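Local coordinates for protein fiber (Murine adenovirus 2, PDB 5NBH) that forms the fibre of the virion, whose distal head domain binds N-acetylglucosamine and probably serves in attachment to the host cell, at residues C198-T203 with F224-M229. Residues are numbered along the deposited sequence; the frame is centred on the assembly and turned at random. Where two conformers were deposited one is given.
Sequences CSYALT and FQMSFM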
ATOM      1  N   CYS A 198       2.895  -4.605 -19.734  1.00 11.20           N
ATOM      2  CA  CYS A 198       2.889  -3.183 -19.875  1.00 11.73           C
ATOM      3  C   CYS A 198       4.191  -2.651 -19.290  1.00 11.27           C
ATOM      4  O   CYS A 198       4.600  -3.057 -18.188  1.00 11.94           O
ATOM      5  CB  CYS A 198       1.695  -2.586 -19.144  1.00 12.06           C
ATOM      6  SG  CYS A 198       1.461  -0.798 -19.382  1.00 12.21           S
ATOM      7  N   SER A 199       4.858  -1.775 -20.019  1.00 11.21           N
ATOM      8  CA  SER A 199       6.039  -1.107 -19.468  1.00 11.50           C
ATOM      9  C   SER A 199       5.660   0.177 -18.714  1.00 10.51           C
ATOM     10  O   SER A 199       4.618   0.785 -18.972  1.00 10.81           O
ATOM     11  CB  SER A 199       7.036  -0.786 -20.551  1.00 12.79           C
ATOM     12  OG  SER A 199       6.529   0.136 -21.426  1.00 14.78           O
ATOM     13  N   TYR A 200       6.534   0.581 -17.817  1.00  9.99           N
ATOM     14  CA  TYR A 200       6.450   1.907 -17.223  1.00 10.15           C
ATOM     15  C   TYR A 200       7.836   2.531 -17.291  1.00  9.86           C
ATOM     16  O   TYR A 200       8.848   1.847 -17.201  1.00 10.84           O
ATOM     17  CB  TYR A 200       5.888   1.853 -15.788  1.00 11.23           C
ATOM     18  CG  TYR A 200       6.743   1.001 -14.886  1.00 12.51           C
ATOM     19  CD1 TYR A 200       6.510  -0.358 -14.791  1.00 14.00           C
ATOM     20  CD2 TYR A 200       7.817   1.546 -14.168  1.00 14.43           C
ATOM     21  CE1 TYR A 200       7.298  -1.179 -13.987  1.00 14.45           C
ATOM     22  CE2 TYR A 200       8.636   0.718 -13.365  1.00 15.14           C
ATOM     23  CZ  TYR A 200       8.356  -0.641 -13.281  1.00 16.45           C
ATOM     24  OH  TYR A 200       9.152  -1.504 -12.526  1.00 18.77           O
ATOM     25  N   ALA A 201       7.878   3.837 -17.385  1.00  9.58           N
ATOM     26  CA  ALA A 201       9.142   4.575 -17.422  1.00  9.76           C
ATOM     27  C   ALA A 201       8.906   5.943 -16.819  1.00  9.94           C
ATOM     28  O   ALA A 201       7.942   6.634 -17.182  1.00 10.17           O
ATOM     29  CB  ALA A 201       9.627   4.683 -18.853  1.00 10.05           C
ATOM     30  N   LEU A 202       9.734   6.302 -15.850  1.00 10.57           N
ATOM     31  CA  LEU A 202       9.698   7.622 -15.229  1.00 10.81           C
ATOM     32  C   LEU A 202      10.843   8.453 -15.783  1.00 10.75           C
ATOM     33  O   LEU A 202      11.996   8.033 -15.713  1.00 11.09           O
ATOM     34  CB  LEU A 202       9.902   7.514 -13.721  1.00 11.78           C
ATOM     35  CG  LEU A 202       8.643   7.156 -12.905  1.00 13.28           C
ATOM     36  CD1 LEU A 202       7.793   6.033 -13.443  1.00 14.06           C
ATOM     37  CD2 LEU A 202       9.088   6.907 -11.461  1.00 13.99           C
ATOM     38  N   THR A 203      10.529   9.618 -16.308  1.00 11.10           N
ATOM     39  CA  THR A 203      11.591  10.525 -16.838  1.00 11.85           C
ATOM     40  C   THR A 203      11.249  11.973 -16.559  1.00 11.74           C
ATOM     41  O   THR A 203      10.112  12.282 -16.247  1.00 11.70           O
ATOM     42  CB  THR A 203      11.730  10.373 -18.362  1.00 12.03           C
ATOM     43  OG1 THR A 203      10.486  10.627 -19.012  1.00 13.15           O
ATOM     44  CG2 THR A 203      12.190   8.985 -18.707  1.00 12.88           C
ATOM     45  N   PHE A 224      -7.031  -2.927 -18.767  1.00 14.04           N
ATOM     46  CA  PHE A 224      -6.194  -3.570 -17.764  1.00 14.63           C
ATOM     47  C   PHE A 224      -5.972  -2.684 -16.546  1.00 14.90           C
ATOM     48  O   PHE A 224      -6.193  -1.491 -16.651  1.00 13.89           O
ATOM     49  CB  PHE A 224      -4.833  -3.925 -18.362  1.00 14.98           C
ATOM     50  CG  PHE A 224      -4.048  -2.749 -18.846  1.00 15.09           C
ATOM     51  CD1 PHE A 224      -4.212  -2.264 -20.143  1.00 15.85           C
ATOM     52  CD2 PHE A 224      -3.120  -2.136 -18.031  1.00 15.29           C
ATOM     53  CE1 PHE A 224      -3.460  -1.187 -20.604  1.00 15.02           C
ATOM     54  CE2 PHE A 224      -2.377  -1.059 -18.487  1.00 14.86           C
ATOM     55  CZ  PHE A 224      -2.555  -0.575 -19.766  1.00 15.26           C
ATOM     56  N   GLN A 225      -5.532  -3.283 -15.425  1.00 14.90           N
ATOM     57  CA  GLN A 225      -5.069  -2.567 -14.220  1.00 16.15           C
ATOM     58  C   GLN A 225      -3.608  -2.968 -14.005  1.00 14.96           C
ATOM     59  O   GLN A 225      -3.210  -4.111 -14.266  1.00 15.11           O
ATOM     60  CB  GLN A 225      -5.898  -2.899 -12.925  1.00 18.55           C
ATOM     61  CG  GLN A 225      -5.464  -2.120 -11.648  1.00 21.19           C
ATOM     62  CD  GLN A 225      -6.289  -2.362 -10.348  1.00 24.79           C
ATOM     63  OE1 GLN A 225      -5.811  -3.023  -9.421  1.00 26.41           O
ATOM     64  NE2 GLN A 225      -7.440  -1.718 -10.235  1.00 25.83           N
ATOM     65  N   MET A 226      -2.788  -2.016 -13.599  1.00 14.98           N
ATOM     66  CA  MET A 226      -1.441  -2.344 -13.141  0.50 15.48           C
ATOM     67  C   MET A 226      -0.906  -1.349 -12.146  1.00 14.21           C
ATOM     68  O   MET A 226      -1.370  -0.241 -12.053  1.00 12.40           O
ATOM     69  CB  MET A 226      -0.441  -2.562 -14.275  0.50 18.57           C
ATOM     70  CG  MET A 226      -0.129  -1.428 -15.222  0.50 19.42           C
ATOM     71  SD  MET A 226       1.620  -1.644 -15.639  0.50 24.65           S
ATOM     72  CE  MET A 226       2.182  -1.228 -13.992  0.50 20.24           C
ATOM     73  N   SER A 227       0.035  -1.824 -11.354  1.00 13.00           N
ATOM     74  CA  SER A 227       0.597  -1.008 -10.301  1.00 12.82           C
ATOM     75  C   SER A 227       2.058  -1.287 -10.252  1.00 11.69           C
ATOM     76  O   SER A 227       2.502  -2.372 -10.644  1.00 11.68           O
ATOM     77  CB  SER A 227      -0.115  -1.265  -8.948  1.00 14.36           C
ATOM     78  OG  SER A 227       0.289  -2.461  -8.376  1.00 17.79           O
ATOM     79  N   PHE A 228       2.806  -0.315  -9.778  1.00 10.97           N
ATOM     80  CA  PHE A 228       4.231  -0.477  -9.498  1.00 11.25           C
ATOM     81  C   PHE A 228       4.624   0.514  -8.412  1.00 10.79           C
ATOM     82  O   PHE A 228       3.877   1.451  -8.142  1.00 10.65           O
ATOM     83  CB  PHE A 228       5.085  -0.290 -10.781  1.00 11.77           C
ATOM     84  CG  PHE A 228       5.025   1.093 -11.371  1.00 12.32           C
ATOM     85  CD1 PHE A 228       4.066   1.423 -12.314  1.00 12.29           C
ATOM     86  CD2 PHE A 228       5.956   2.059 -11.018  1.00 12.71           C
ATOM     87  CE1 PHE A 228       4.011   2.687 -12.883  1.00 12.04           C
ATOM     88  CE2 PHE A 228       5.890   3.332 -11.572  1.00 12.62           C
ATOM     89  CZ  PHE A 228       4.914   3.650 -12.480  1.00 12.27           C
ATOM     90  N   MET A 229       5.789   0.327  -7.809  1.00 11.64           N
ATOM     91  CA  MET A 229       6.294   1.248  -6.807  1.00 12.43           C
ATOM     92  C   MET A 229       7.561   1.977  -7.272  1.00 12.02           C
ATOM     93  O   MET A 229       8.368   1.432  -7.991  1.00 11.90           O
ATOM     94  CB  MET A 229       6.552   0.489  -5.513  1.00 15.97           C
ATOM     95  CG  MET A 229       5.235   0.053  -4.888  1.00 19.75           C
ATOM     96  SD  MET A 229       5.261  -0.873  -3.344  1.00 30.19           S
ATOM     97  CE  MET A 229       6.751  -0.314  -2.627  1.00 20.45           C
TER
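The two sheets of the fibre head form a beta sandwich, and in its buried core the rings of Y200 and F228 stack face to face between strands 191-205 and 223-231. The short segments run 9.3 Å apart at an angle of 39° between their N-to-C directions, and no hydrogen bond joins them: the contact is made by side chains, a worked example of how facing sheets cohere.

The ring centroids of Y200 and F228 lie 4.0 Å apart with planes only 8° from parallel. The rings, from strands of the two facing sheets, cross obliquely, each lying over the other's CB. Thus Y200 CB sits over the F228 face, 3.6 Å from F228 CE1, while F228 CB lies 4.2 Å from the centroid of the Y200 ring, giving a CH-pi contact in each direction. Both CG atoms stand between backbone N and carbonyl carbon (chi1 near +60° in both), which carries each toward the other strand, and a nearly perpendicular chi2 sets the turn of each ring. M182 of strand 179-188 also packs on F228, and Q225 of a second subunit touches both stacked residues, placing the pair close to the trimer interface.

On one side of the stack, L202 brings its CD1 branch obliquely to the F228 ring, 3.8 Å from F228 CE2. Beyond the stack from L202, C198 meets M226 and F224. In the conformer described, M226 SD lies 3.6 Å from C198 CB, a contact that is doubtful because M226 was deposited in two conformers. F224, whose side chain is about 6 Å from that of Q133, a residue of the N-acetylglucosamine site, meets C198 in an oblique sulfur-aromatic contact, with C198 SG 3.9 Å from F224 CE2.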